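Side-chain contacts in amino Transferase (PDB 3ELE), which probably catalyses the transfer of amino groups between amino acids and keto acids, using bound pyridoxal-5'-phosphate as cofactor: residues A[110-115]-A[213-218]; A[131-136]-A[146-151]; A[181-186]-A[363-368]. One frame throughout, in Å; residues are numbered along the deposited sequence.

How the contacts relate
Going from the N terminus, residues 110-115 open contact 1, but the chain returns to close it only at 213-218. Within that excursion contact 2 opens and closes quickly, 131-136 meeting 146-151 after one short helix. Contact 3 begins at 181-186, still inside the span of contact 1, and ends at 363-368, so these two cross. Contact 1 joins a helix to a central strand of the large mixed sheet, contact 2 ties a cofactor-binding loop to strand 147-151 at one edge of that sheet, and contact 3 brings in a loop bordering the antiparallel sheet. Contacts 2 and 3 meet at the probable Y133 N to F365 O hydrogen bond, and all three reach PLP.

Contact 1 of 3, residues A[110-115]-A[213-218]. With PLP (pyridoxal-5'-phosphate), chain E.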
ATOM      1  N   ALA A 110       0.115   5.920   3.585  1.00 32.22           N
ATOM      2  CA  ALA A 110      -0.762   5.716   2.439  1.00 32.26           C
ATOM      3  C   ALA A 110      -1.799   6.860   2.356  1.00 32.31           C
ATOM      4  O   ALA A 110      -2.060   7.361   1.280  1.00 32.91           O
ATOM      5  CB  ALA A 110      -1.441   4.360   2.513  1.00 30.40           C
ATOM      6  N   SER A 111      -2.336   7.289   3.498  1.00 32.95           N
ATOM      7  CA  SER A 111      -3.330   8.372   3.559  1.00 32.42           C
ATOM      8  C   SER A 111      -2.735   9.680   3.040  1.00 32.18           C
ATOM      9  O   SER A 111      -3.334  10.351   2.202  1.00 31.93           O
ATOM     10  CB  SER A 111      -3.862   8.563   4.997  1.00 32.75           C
ATOM     11  OG  SER A 111      -4.579   7.427   5.469  1.00 31.57           O
ATOM     12  N   LEU A 112      -1.543  10.015   3.520  1.00 32.70           N
ATOM     13  CA  LEU A 112      -0.820  11.243   3.080  1.00 32.63           C
ATOM     14  C   LEU A 112      -0.497  11.191   1.595  1.00 34.10           C
ATOM     15  O   LEU A 112      -0.785  12.156   0.872  1.00 34.58           O
ATOM     16  CB  LEU A 112       0.459  11.436   3.901  1.00 32.38           C
ATOM     17  CG  LEU A 112       0.226  11.764   5.386  1.00 31.45           C
ATOM     18  CD1 LEU A 112       1.503  11.588   6.195  1.00 36.39           C
ATOM     19  CD2 LEU A 112      -0.351  13.167   5.558  1.00 32.54           C
ATOM     20  N   SER A 113       0.035  10.045   1.138  1.00 34.12           N
ATOM     21  CA  SER A 113       0.383   9.839  -0.279  1.00 33.81           C
ATOM     22  C   SER A 113      -0.832  10.079  -1.180  1.00 33.48           C
ATOM     23  O   SER A 113      -0.741  10.853  -2.154  1.00 33.58           O
ATOM     24  CB  SER A 113       0.977   8.440  -0.504  1.00 33.75           C
ATOM     25  OG  SER A 113       2.209   8.292   0.192  1.00 33.72           O
ATOM     26  N   ILE A 114      -1.964   9.465  -0.817  1.00 33.79           N
ATOM     27  CA  ILE A 114      -3.256   9.644  -1.522  1.00 33.96           C
ATOM     28  C   ILE A 114      -3.662  11.112  -1.600  1.00 32.29           C
ATOM     29  O   ILE A 114      -4.081  11.565  -2.658  1.00 33.60           O
ATOM     30  CB  ILE A 114      -4.412   8.832  -0.831  1.00 34.51           C
ATOM     31  CG1 ILE A 114      -4.247   7.344  -1.106  1.00 36.93           C
ATOM     32  CG2 ILE A 114      -5.778   9.258  -1.333  1.00 35.72           C
ATOM     33  CD1 ILE A 114      -5.098   6.482  -0.235  1.00 34.98           C
ATOM     34  N   CYS A 115      -3.540  11.847  -0.485  1.00 31.95           N
ATOM     35  CA  CYS A 115      -3.895  13.288  -0.451  1.00 31.45           C
ATOM     36  C   CYS A 115      -3.040  14.155  -1.385  1.00 31.98           C
ATOM     37  O   CYS A 115      -3.583  14.960  -2.134  1.00 32.64           O
ATOM     38  CB  CYS A 115      -3.870  13.855   0.972  1.00 30.77           C
ATOM     39  SG  CYS A 115      -5.202  13.221   2.028  1.00 33.48           S
ATOM     40  N   PHE A 213      -6.187  23.377   0.966  1.00 33.60           N
ATOM     41  CA  PHE A 213      -6.579  22.345   1.925  1.00 35.10           C
ATOM     42  C   PHE A 213      -5.747  22.327   3.181  1.00 35.08           C
ATOM     43  O   PHE A 213      -4.609  22.765   3.172  1.00 36.79           O
ATOM     44  CB  PHE A 213      -6.551  20.956   1.279  1.00 35.63           C
ATOM     45  CG  PHE A 213      -7.689  20.740   0.375  1.00 38.92           C
ATOM     46  CD1 PHE A 213      -7.649  21.207  -0.944  1.00 39.02           C
ATOM     47  CD2 PHE A 213      -8.862  20.155   0.860  1.00 39.31           C
ATOM     48  CE1 PHE A 213      -8.753  21.058  -1.769  1.00 39.66           C
ATOM     49  CE2 PHE A 213      -9.961  20.000   0.045  1.00 36.73           C
ATOM     50  CZ  PHE A 213      -9.908  20.445  -1.263  1.00 38.35           C
ATOM     51  N   ILE A 214      -6.360  21.879   4.274  1.00 34.30           N
ATOM     52  CA  ILE A 214      -5.639  21.519   5.491  1.00 33.28           C
ATOM     53  C   ILE A 214      -5.524  19.999   5.338  1.00 33.71           C
ATOM     54  O   ILE A 214      -6.520  19.337   5.077  1.00 32.24           O
ATOM     55  CB  ILE A 214      -6.398  21.833   6.800  1.00 33.44           C
ATOM     56  CG1 ILE A 214      -6.346  23.318   7.123  1.00 32.33           C
ATOM     57  CG2 ILE A 214      -5.782  21.073   8.017  1.00 30.43           C
ATOM     58  CD1 ILE A 214      -7.119  23.725   8.427  1.00 33.04           C
ATOM     59  N   ILE A 215      -4.306  19.470   5.414  1.00 34.75           N
ATOM     60  CA  ILE A 215      -4.059  18.028   5.419  1.00 34.76           C
ATOM     61  C   ILE A 215      -3.659  17.778   6.856  1.00 34.71           C
ATOM     62  O   ILE A 215      -2.566  18.165   7.246  1.00 36.14           O
ATOM     63  CB  ILE A 215      -2.972  17.590   4.401  1.00 35.24           C
ATOM     64  CG1 ILE A 215      -3.373  17.983   2.984  1.00 36.82           C
ATOM     65  CG2 ILE A 215      -2.721  16.091   4.457  1.00 32.41           C
ATOM     66  CD1 ILE A 215      -2.850  19.342   2.557  1.00 45.28           C
ATOM     67  N   ALA A 216      -4.573  17.183   7.639  1.00 33.62           N
ATOM     68  CA  ALA A 216      -4.395  16.924   9.058  1.00 33.27           C
ATOM     69  C   ALA A 216      -3.851  15.525   9.289  1.00 33.67           C
ATOM     70  O   ALA A 216      -4.585  14.545   9.139  1.00 33.16           O
ATOM     71  CB  ALA A 216      -5.738  17.106   9.816  1.00 32.64           C
ATOM     72  N   ASP A 217      -2.583  15.451   9.705  1.00 33.69           N
ATOM     73  CA  ASP A 217      -1.866  14.198   9.973  1.00 33.94           C
ATOM     74  C   ASP A 217      -2.070  13.895  11.447  1.00 33.78           C
ATOM     75  O   ASP A 217      -1.314  14.379  12.293  1.00 34.22           O
ATOM     76  CB  ASP A 217      -0.377  14.379   9.626  1.00 34.07           C
ATOM     77  CG  ASP A 217       0.404  13.106   9.663  1.00 35.03           C
ATOM     78  OD1 ASP A 217      -0.203  12.025   9.650  1.00 32.61           O
ATOM     79  OD2 ASP A 217       1.644  13.197   9.656  1.00 32.06           O
ATOM     80  N   GLU A 218      -3.077  13.069  11.752  1.00 33.95           N
ATOM     81  CA  GLU A 218      -3.529  12.822  13.146  1.00 34.28           C
ATOM     82  C   GLU A 218      -3.255  11.489  13.849  1.00 34.75           C
ATOM     83  O   GLU A 218      -4.019  11.133  14.758  1.00 34.74           O
ATOM     84  CB  GLU A 218      -5.036  13.034  13.193  1.00 34.42           C
ATOM     85  CG  GLU A 218      -5.491  14.388  12.728  1.00 34.82           C
ATOM     86  CD  GLU A 218      -6.822  14.752  13.319  1.00 34.15           C
ATOM     87  OE1 GLU A 218      -7.668  13.844  13.515  1.00 36.60           O
ATOM     88  OE2 GLU A 218      -7.007  15.942  13.626  1.00 33.67           O
TER
HETATM   89  N1  PLP E 500       2.843  10.993  10.604  1.00 37.68           N
HETATM   90  C2  PLP E 500       3.711  11.226  11.673  1.00 36.80           C
HETATM   91  C2A PLP E 500       3.866  12.617  12.197  1.00 37.04           C
HETATM   92  C3  PLP E 500       4.409  10.155  12.269  1.00 38.88           C
HETATM   93  O3  PLP E 500       5.252  10.374  13.333  1.00 31.83           O
HETATM   94  C4  PLP E 500       4.268   8.842  11.763  1.00 45.59           C
HETATM   95  C4A PLP E 500       5.360   7.860  12.146  1.00 49.92           C
HETATM   96  O4A PLP E 500       6.396   7.800  11.482  1.00 55.32           O
HETATM   97  C5  PLP E 500       3.373   8.630  10.670  1.00 44.80           C
HETATM   98  C6  PLP E 500       2.668   9.716  10.095  1.00 35.02           C
HETATM   99  C5A PLP E 500       3.168   7.274  10.028  1.00 40.76           C
HETATM  100  O4P PLP E 500       2.120   6.543  10.583  1.00 41.95           O
HETATM  101  P   PLP E 500       1.732   5.149   9.875  1.00 42.04           P
HETATM  102  O1P PLP E 500       0.252   4.922   9.980  1.00 36.27           O
HETATM  103  O2P PLP E 500       2.389   4.023  10.620  1.00 39.54           O
HETATM  104  O3P PLP E 500       2.147   5.111   8.440  1.00 30.73           O
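The carboxylate of D217 has the methyl CD1 of L112 beneath one face, 3.8 Å from OD2 and much the same from OD1, while the pyridine ring of PLP approaches from its oxygen side. D217 OD2 ends 2.7 Å from PLP N1, and the two flat groups are turned about 50° to each other. With CG anti to the backbone N (chi1 -171°), D217 swings its acid off the end of the strand and up to the cofactor. An aspartate facing the pyridine nitrogen is the hallmark of this aminotransferase family, and Y137 OH, hydrogen-bonded to OD2 as well, helps to position it. L112 suits its place because both its methyls lie under the acid, CD1 nearer the oxygens, while CD2 also packs 3.9 Å from I215 CG2. A branched strand residue, I215 turns CG2 toward the helix, where C115 CB also meets it at 4.3 Å; the small thiol residue fits so close to the sheet. Helix 108-119 thus runs antiparallel to strand 213-217, at 170°, on one face of the mixed sheet. The helix also rests on C243 of strand 240-245, and F140 of helix 136-143 touches L112 and S113.

Contact 2 of 3, residues A[131-136]-A[146-151]; sequences APYFPE and ARLVEV. With PLP (pyridoxal-5'-phosphate), chain E.
A131, just past the end of strand 126-130, and V151, the last residue of strand 147-151, belong to a beta-alpha-beta unit in which the first strand leads through this loop and helix 136-143 to the second, parallel one. A131 N donates to V151 O (2.9 Å, 158°), in the carbonyl plane, extending the pairing just beyond the first strand. The small alanine brings only its methyl, CB, to the same V151 oxygen. Y133 then reaches back over the sheet edge: its CG sits between the backbone N and the carbonyl carbon (chi1 72°), which turns the ring to the second strand. There its hydroxyl donates to E150 OE2, which lies at the ring edge near its plane. The modelled 2.4 Å between Y133 OH and E150 OE2 is very short, so its exact length is doubtful. The carboxylate is tilted 62° from the ring. L148, pointing against the Y133 side chain, brings CD2 to 3.7 Å from Y133 CE2. The next residue, F134, faces the cofactor, its ring nearly parallel to the pyridine with PLP C3 4.0 Å above its plane; E136 CB lies against the opposite face, toward the rim. Behind the contact, L148 packs on T129 of strand 126-130, and V151 on I128, I130 and helix 162-167.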
ATOM      1  N   ALA A 131       7.439  23.860  10.622  1.00 33.95           N
ATOM      2  CA  ALA A 131       8.581  23.315  11.360  1.00 33.68           C
ATOM      3  C   ALA A 131       8.349  23.425  12.890  1.00 34.05           C
ATOM      4  O   ALA A 131       7.650  24.327  13.320  1.00 35.77           O
ATOM      5  CB  ALA A 131       9.881  24.012  10.975  1.00 34.28           C
ATOM      6  N   PRO A 132       8.863  22.466  13.698  1.00 34.00           N
ATOM      7  CA  PRO A 132       9.602  21.284  13.268  1.00 34.01           C
ATOM      8  C   PRO A 132       8.635  20.255  12.701  1.00 34.64           C
ATOM      9  O   PRO A 132       7.502  20.148  13.193  1.00 35.20           O
ATOM     10  CB  PRO A 132      10.247  20.794  14.549  1.00 34.20           C
ATOM     11  CG  PRO A 132       9.269  21.182  15.613  1.00 34.24           C
ATOM     12  CD  PRO A 132       8.703  22.491  15.167  1.00 33.57           C
ATOM     13  N   TYR A 133       9.076  19.502  11.692  1.00 34.96           N
ATOM     14  CA  TYR A 133       8.181  18.567  10.996  1.00 35.49           C
ATOM     15  C   TYR A 133       8.787  17.198  10.667  1.00 35.76           C
ATOM     16  O   TYR A 133      10.004  17.029  10.648  1.00 36.21           O
ATOM     17  CB  TYR A 133       7.653  19.247   9.719  1.00 34.51           C
ATOM     18  CG  TYR A 133       8.688  19.387   8.625  1.00 35.54           C
ATOM     19  CD1 TYR A 133       9.633  20.409   8.648  1.00 35.81           C
ATOM     20  CD2 TYR A 133       8.736  18.466   7.571  1.00 37.74           C
ATOM     21  CE1 TYR A 133      10.623  20.498   7.665  1.00 35.21           C
ATOM     22  CE2 TYR A 133       9.703  18.539   6.586  1.00 37.52           C
ATOM     23  CZ  TYR A 133      10.638  19.561   6.620  1.00 39.46           C
ATOM     24  OH  TYR A 133      11.560  19.598   5.611  1.00 37.05           O
ATOM     25  N   PHE A 134       7.890  16.242  10.420  1.00 36.06           N
ATOM     26  CA  PHE A 134       8.199  14.871  10.006  1.00 35.32           C
ATOM     27  C   PHE A 134       8.841  14.913   8.597  1.00 36.38           C
ATOM     28  O   PHE A 134       8.130  15.176   7.613  1.00 37.98           O
ATOM     29  CB  PHE A 134       6.887  14.082  10.010  1.00 36.16           C
ATOM     30  CG  PHE A 134       7.013  12.618   9.705  1.00 36.90           C
ATOM     31  CD1 PHE A 134       7.925  11.814  10.390  1.00 40.28           C
ATOM     32  CD2 PHE A 134       6.111  12.009   8.824  1.00 38.49           C
ATOM     33  CE1 PHE A 134       7.993  10.435  10.125  1.00 44.09           C
ATOM     34  CE2 PHE A 134       6.169  10.633   8.563  1.00 42.82           C
ATOM     35  CZ  PHE A 134       7.119   9.850   9.207  1.00 39.31           C
ATOM     36  N   PRO A 135      10.168  14.644   8.483  1.00 36.19           N
ATOM     37  CA  PRO A 135      10.852  14.814   7.185  1.00 35.11           C
ATOM     38  C   PRO A 135      10.324  14.014   6.001  1.00 33.50           C
ATOM     39  O   PRO A 135      10.492  14.451   4.862  1.00 34.46           O
ATOM     40  CB  PRO A 135      12.311  14.419   7.488  1.00 36.09           C
ATOM     41  CG  PRO A 135      12.434  14.523   8.974  1.00 38.21           C
ATOM     42  CD  PRO A 135      11.114  14.150   9.512  1.00 35.47           C
ATOM     43  N   GLU A 136       9.645  12.894   6.274  1.00 33.60           N
ATOM     44  CA  GLU A 136       9.060  12.037   5.245  1.00 33.31           C
ATOM     45  C   GLU A 136       7.969  12.757   4.421  1.00 33.34           C
ATOM     46  O   GLU A 136       7.648  12.311   3.320  1.00 33.60           O
ATOM     47  CB  GLU A 136       8.530  10.730   5.866  1.00 34.94           C
ATOM     48  CG  GLU A 136       8.332   9.557   4.876  1.00 37.79           C
ATOM     49  CD  GLU A 136       9.627   8.932   4.408  1.00 34.27           C
ATOM     50  OE1 GLU A 136      10.689   9.496   4.688  1.00 39.67           O
ATOM     51  OE2 GLU A 136       9.593   7.856   3.768  1.00 33.97           O
ATOM     52  N   ALA A 146       5.090  17.457  -6.529  1.00 33.90           N
ATOM     53  CA  ALA A 146       4.975  18.803  -5.955  1.00 33.59           C
ATOM     54  C   ALA A 146       6.214  19.141  -5.147  1.00 35.65           C
ATOM     55  O   ALA A 146       7.172  18.369  -5.111  1.00 37.49           O
ATOM     56  CB  ALA A 146       3.719  18.900  -5.092  1.00 32.44           C
ATOM     57  N   ARG A 147       6.201  20.314  -4.521  1.00 35.79           N
ATOM     58  CA  ARG A 147       7.310  20.771  -3.704  1.00 37.13           C
ATOM     59  C   ARG A 147       6.875  21.157  -2.295  1.00 35.68           C
ATOM     60  O   ARG A 147       5.732  21.514  -2.060  1.00 34.63           O
ATOM     61  CB  ARG A 147       8.058  21.898  -4.418  1.00 37.80           C
ATOM     62  CG  ARG A 147       8.998  21.350  -5.511  1.00 42.21           C
ATOM     63  CD  ARG A 147       9.972  22.403  -5.962  1.00 43.40           C
ATOM     64  NE  ARG A 147       9.293  23.495  -6.658  1.00 42.15           N
ATOM     65  CZ  ARG A 147       9.862  24.650  -7.011  1.00 45.14           C
ATOM     66  NH1 ARG A 147      11.140  24.911  -6.717  1.00 41.16           N
ATOM     67  NH2 ARG A 147       9.140  25.563  -7.675  1.00 43.72           N
ATOM     68  N   LEU A 148       7.808  21.025  -1.365  1.00 35.49           N
ATOM     69  CA  LEU A 148       7.561  21.301   0.033  1.00 35.35           C
ATOM     70  C   LEU A 148       8.108  22.686   0.377  1.00 36.93           C
ATOM     71  O   LEU A 148       9.201  23.053  -0.060  1.00 38.96           O
ATOM     72  CB  LEU A 148       8.215  20.244   0.898  1.00 35.34           C
ATOM     73  CG  LEU A 148       7.857  20.295   2.380  1.00 32.95           C
ATOM     74  CD1 LEU A 148       6.376  19.920   2.576  1.00 32.94           C
ATOM     75  CD2 LEU A 148       8.764  19.364   3.145  1.00 35.85           C
ATOM     76  N   VAL A 149       7.325  23.446   1.133  1.00 36.28           N
ATOM     77  CA  VAL A 149       7.684  24.787   1.612  1.00 36.12           C
ATOM     78  C   VAL A 149       7.615  24.711   3.139  1.00 35.88           C
ATOM     79  O   VAL A 149       6.593  24.330   3.679  1.00 36.56           O
ATOM     80  CB  VAL A 149       6.706  25.824   1.035  1.00 35.48           C
ATOM     81  CG1 VAL A 149       6.920  27.223   1.640  1.00 33.88           C
ATOM     82  CG2 VAL A 149       6.880  25.865  -0.437  1.00 35.12           C
ATOM     83  N   GLU A 150       8.718  25.027   3.818  1.00 36.53           N
ATOM     84  CA  GLU A 150       8.803  24.990   5.275  1.00 36.91           C
ATOM     85  C   GLU A 150       8.532  26.338   5.891  1.00 35.95           C
ATOM     86  O   GLU A 150       9.147  27.318   5.476  1.00 33.09           O
ATOM     87  CB  GLU A 150      10.209  24.587   5.734  1.00 36.83           C
ATOM     88  CG  GLU A 150      10.651  23.224   5.270  1.00 41.99           C
ATOM     89  CD  GLU A 150      12.050  22.834   5.745  1.00 40.03           C
ATOM     90  OE1 GLU A 150      12.638  23.515   6.613  1.00 45.75           O
ATOM     91  OE2 GLU A 150      12.539  21.790   5.266  1.00 47.52           O
ATOM     92  N   VAL A 151       7.636  26.377   6.888  1.00 35.45           N
ATOM     93  CA  VAL A 151       7.441  27.585   7.688  1.00 35.31           C
ATOM     94  C   VAL A 151       8.415  27.455   8.878  1.00 36.01           C
ATOM     95  O   VAL A 151       8.399  26.407   9.571  1.00 37.45           O
ATOM     96  CB  VAL A 151       6.006  27.780   8.170  1.00 35.13           C
ATOM     97  CG1 VAL A 151       5.908  29.047   9.042  1.00 26.74           C
ATOM     98  CG2 VAL A 151       5.063  27.873   6.984  1.00 31.55           C
TER
HETATM   99  N1  PLP E 500       2.843  10.993  10.604  1.00 37.68           N
HETATM  100  C2  PLP E 500       3.711  11.226  11.673  1.00 36.80           C
HETATM  101  C2A PLP E 500       3.866  12.617  12.197  1.00 37.04           C
HETATM  102  C3  PLP E 500       4.409  10.155  12.269  1.00 38.88           C
HETATM  103  O3  PLP E 500       5.252  10.374  13.333  1.00 31.83           O
HETATM  104  C4  PLP E 500       4.268   8.842  11.763  1.00 45.59           C
HETATM  105  C4A PLP E 500       5.360   7.860  12.146  1.00 49.92           C
HETATM  106  O4A PLP E 500       6.396   7.800  11.482  1.00 55.32           O
HETATM  107  C5  PLP E 500       3.373   8.630  10.670  1.00 44.80           C
HETATM  108  C6  PLP E 500       2.668   9.716  10.095  1.00 35.02           C
HETATM  109  C5A PLP E 500       3.168   7.274  10.028  1.00 40.76           C
HETATM  110  O4P PLP E 500       2.120   6.543  10.583  1.00 41.95           O
HETATM  111  P   PLP E 500       1.732   5.149   9.875  1.00 42.04           P
HETATM  112  O1P PLP E 500       0.252   4.922   9.980  1.00 36.27           O
HETATM  113  O2P PLP E 500       2.389   4.023  10.620  1.00 39.54           O
HETATM  114  O3P PLP E 500       2.147   5.111   8.440  1.00 30.73           O

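Contact 3 of 3, residues A[181-186]-A[363-368]; sequences PNNPSG and DGFGCP. With PLP (pyridoxal-5'-phosphate), chain E.
Two donors of S185 grip N182 OD1, folding the chain round N183 and P184, the latter packed on F365. S185 N reaches N182 OD1 at 3.1 Å in a nearly straight bond, making an Asx motif; S185 OG, 2.9 Å from N182 OD1, comes from above the carbonyl plane. Asparagine suits this position because its amide end can accept these bonds while ND2 donates to N179 O, which fixes the rotation of the group. N183 turns the other way: CG anti to the backbone N (chi1 173°) carries its amide to the cofactor, where ND2 donates to PLP O3 at 2.8 Å, the hydrogen-bond angle a bent 142°. Its other end, N183 OD1, is held by R372 and passes 4.2 Å from F365 CE2, with the amide plane tilted against the ring. An amide can thus donate to O3 of the cofactor and accept from the arginine at once. The peptide bond before P184 is cis, and it places P184 CB over one face of the F365 ring, toward its rim, in a CH-pi contact, CB 4.1 Å from the ring centroid and 25° off the normal. P184 CG adds a 3.6 Å approach to F365 CD2. Putting an alanine at F365 would probably strip P184 CB and CG of the ring they lie on and leave a gap against the proline. Here the loop leaving strand 173-178 meets the loop between strands 360-361 and 370-374; F337 of strand 335-339 touches P184 and C367, and R372 of strand 370-374 touches both P184 and F365.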
ATOM      1  N   PRO A 181      -1.494  15.982  17.799  1.00 34.60           N
ATOM      2  CA  PRO A 181      -0.177  16.110  18.432  1.00 34.81           C
ATOM      3  C   PRO A 181       1.011  15.839  17.489  1.00 35.40           C
ATOM      4  O   PRO A 181       0.930  14.963  16.606  1.00 36.50           O
ATOM      5  CB  PRO A 181      -0.253  15.133  19.583  1.00 35.12           C
ATOM      6  CG  PRO A 181      -1.705  15.031  19.868  1.00 33.69           C
ATOM      7  CD  PRO A 181      -2.309  15.001  18.537  1.00 34.21           C
ATOM      8  N   ASN A 182       2.087  16.600  17.714  1.00 34.44           N
ATOM      9  CA  ASN A 182       3.223  16.722  16.784  1.00 33.51           C
ATOM     10  C   ASN A 182       4.467  15.846  16.972  1.00 33.65           C
ATOM     11  O   ASN A 182       4.983  15.690  18.080  1.00 32.96           O
ATOM     12  CB  ASN A 182       3.692  18.189  16.829  1.00 33.98           C
ATOM     13  CG  ASN A 182       4.685  18.573  15.693  1.00 33.64           C
ATOM     14  OD1 ASN A 182       5.881  18.740  15.934  1.00 33.04           O
ATOM     15  ND2 ASN A 182       4.177  18.754  14.492  1.00 33.00           N
ATOM     16  N   ASN A 183       4.941  15.303  15.848  1.00 33.68           N
ATOM     17  CA  ASN A 183       6.254  14.655  15.745  1.00 34.11           C
ATOM     18  C   ASN A 183       7.044  15.714  14.931  1.00 34.04           C
ATOM     19  O   ASN A 183       6.698  15.953  13.760  1.00 35.02           O
ATOM     20  CB  ASN A 183       6.179  13.333  14.983  1.00 33.28           C
ATOM     21  CG  ASN A 183       7.549  12.717  14.719  1.00 37.24           C
ATOM     22  OD1 ASN A 183       8.534  13.070  15.376  1.00 38.78           O
ATOM     23  ND2 ASN A 183       7.613  11.773  13.775  1.00 30.91           N
ATOM     24  N   PRO A 184       8.158  16.239  15.475  1.00 34.22           N
ATOM     25  CA  PRO A 184       8.914  15.895  16.694  1.00 34.68           C
ATOM     26  C   PRO A 184       8.730  16.666  18.016  1.00 34.49           C
ATOM     27  O   PRO A 184       9.283  16.220  19.039  1.00 34.17           O
ATOM     28  CB  PRO A 184      10.333  16.137  16.210  1.00 33.97           C
ATOM     29  CG  PRO A 184      10.220  17.356  15.498  1.00 34.85           C
ATOM     30  CD  PRO A 184       8.845  17.351  14.807  1.00 35.25           C
ATOM     31  N   SER A 185       7.990  17.773  18.009  1.00 33.29           N
ATOM     32  CA  SER A 185       7.923  18.642  19.186  1.00 34.19           C
ATOM     33  C   SER A 185       7.044  18.205  20.339  1.00 33.60           C
ATOM     34  O   SER A 185       7.242  18.668  21.461  1.00 34.12           O
ATOM     35  CB  SER A 185       7.486  20.049  18.791  1.00 34.48           C
ATOM     36  OG  SER A 185       6.111  20.069  18.469  1.00 38.66           O
ATOM     37  N   GLY A 186       6.054  17.363  20.058  1.00 34.02           N
ATOM     38  CA  GLY A 186       5.041  16.996  21.040  1.00 33.59           C
ATOM     39  C   GLY A 186       4.039  18.117  21.346  1.00 33.95           C
ATOM     40  O   GLY A 186       3.267  18.016  22.299  1.00 32.77           O
ATOM     41  N   ASP A 363      17.778  19.408  13.136  1.00 34.44           N
ATOM     42  CA  ASP A 363      18.082  20.144  11.885  1.00 33.93           C
ATOM     43  C   ASP A 363      17.263  19.583  10.723  1.00 34.38           C
ATOM     44  O   ASP A 363      16.624  20.334  10.004  1.00 34.17           O
ATOM     45  CB  ASP A 363      19.567  20.075  11.505  1.00 34.78           C
ATOM     46  CG  ASP A 363      20.503  20.442  12.662  1.00 37.70           C
ATOM     47  OD1 ASP A 363      20.303  19.908  13.769  1.00 41.48           O
ATOM     48  OD2 ASP A 363      21.465  21.187  12.450  1.00 39.38           O
ATOM     49  N   GLY A 364      17.260  18.260  10.599  1.00 36.04           N
ATOM     50  CA  GLY A 364      16.492  17.525   9.588  1.00 37.48           C
ATOM     51  C   GLY A 364      14.982  17.684   9.709  1.00 37.93           C
ATOM     52  O   GLY A 364      14.277  17.539   8.716  1.00 38.94           O
ATOM     53  N   PHE A 365      14.493  17.962  10.924  1.00 37.26           N
ATOM     54  CA  PHE A 365      13.080  18.293  11.167  1.00 37.38           C
ATOM     55  C   PHE A 365      12.785  19.783  10.875  1.00 37.17           C
ATOM     56  O   PHE A 365      11.648  20.211  10.973  1.00 37.31           O
ATOM     57  CB  PHE A 365      12.649  17.934  12.599  1.00 36.69           C
ATOM     58  CG  PHE A 365      12.810  16.470  12.948  1.00 38.40           C
ATOM     59  CD1 PHE A 365      14.017  15.987  13.440  1.00 37.36           C
ATOM     60  CD2 PHE A 365      11.744  15.572  12.833  1.00 36.27           C
ATOM     61  CE1 PHE A 365      14.173  14.620  13.766  1.00 41.05           C
ATOM     62  CE2 PHE A 365      11.889  14.216  13.150  1.00 38.39           C
ATOM     63  CZ  PHE A 365      13.117  13.740  13.623  1.00 35.21           C
ATOM     64  N   GLY A 366      13.801  20.559  10.505  1.00 38.04           N
ATOM     65  CA  GLY A 366      13.684  21.979  10.227  1.00 39.42           C
ATOM     66  C   GLY A 366      13.978  22.841  11.435  1.00 40.61           C
ATOM     67  O   GLY A 366      13.625  24.004  11.409  1.00 42.01           O
ATOM     68  N   CYS A 367      14.655  22.293  12.458  1.00 40.86           N
ATOM     69  CA  CYS A 367      14.972  23.019  13.716  1.00 41.48           C
ATOM     70  C   CYS A 367      16.407  22.904  14.267  1.00 40.36           C
ATOM     71  O   CYS A 367      16.653  22.119  15.197  1.00 41.09           O
ATOM     72  CB  CYS A 367      13.955  22.637  14.806  1.00 42.96           C
ATOM     73  SG  CYS A 367      12.950  23.953  15.265  1.00 44.39           S
ATOM     74  N   PRO A 368      17.357  23.696  13.710  1.00 39.30           N
ATOM     75  CA  PRO A 368      18.709  23.728  14.267  1.00 38.48           C
ATOM     76  C   PRO A 368      18.730  24.254  15.721  1.00 36.80           C
ATOM     77  O   PRO A 368      17.898  25.097  16.105  1.00 34.54           O
ATOM     78  CB  PRO A 368      19.463  24.704  13.342  1.00 40.17           C
ATOM     79  CG  PRO A 368      18.639  24.826  12.111  1.00 38.40           C
ATOM     80  CD  PRO A 368      17.235  24.570  12.522  1.00 39.47           C
TER
HETATM   81  N1  PLP E 500       2.843  10.993  10.604  1.00 37.68           N
HETATM   82  C2  PLP E 500       3.711  11.226  11.673  1.00 36.80           C
HETATM   83  C2A PLP E 500       3.866  12.617  12.197  1.00 37.04           C
HETATM   84  C3  PLP E 500       4.409  10.155  12.269  1.00 38.88           C
HETATM   85  O3  PLP E 500       5.252  10.374  13.333  1.00 31.83           O
HETATM   86  C4  PLP E 500       4.268   8.842  11.763  1.00 45.59           C
HETATM   87  C4A PLP E 500       5.360   7.860  12.146  1.00 49.92           C
HETATM   88  O4A PLP E 500       6.396   7.800  11.482  1.00 55.32           O
HETATM   89  C5  PLP E 500       3.373   8.630  10.670  1.00 44.80           C
HETATM   90  C6  PLP E 500       2.668   9.716  10.095  1.00 35.02           C
HETATM   91  C5A PLP E 500       3.168   7.274  10.028  1.00 40.76           C
HETATM   92  O4P PLP E 500       2.120   6.543  10.583  1.00 41.95           O
HETATM   93  P   PLP E 500       1.732   5.149   9.875  1.00 42.04           P
HETATM   94  O1P PLP E 500       0.252   4.922   9.980  1.00 36.27           O
HETATM   95  O2P PLP E 500       2.389   4.023  10.620  1.00 39.54           O
HETATM   96  O3P PLP E 500       2.147   5.111   8.440  1.00 30.73           O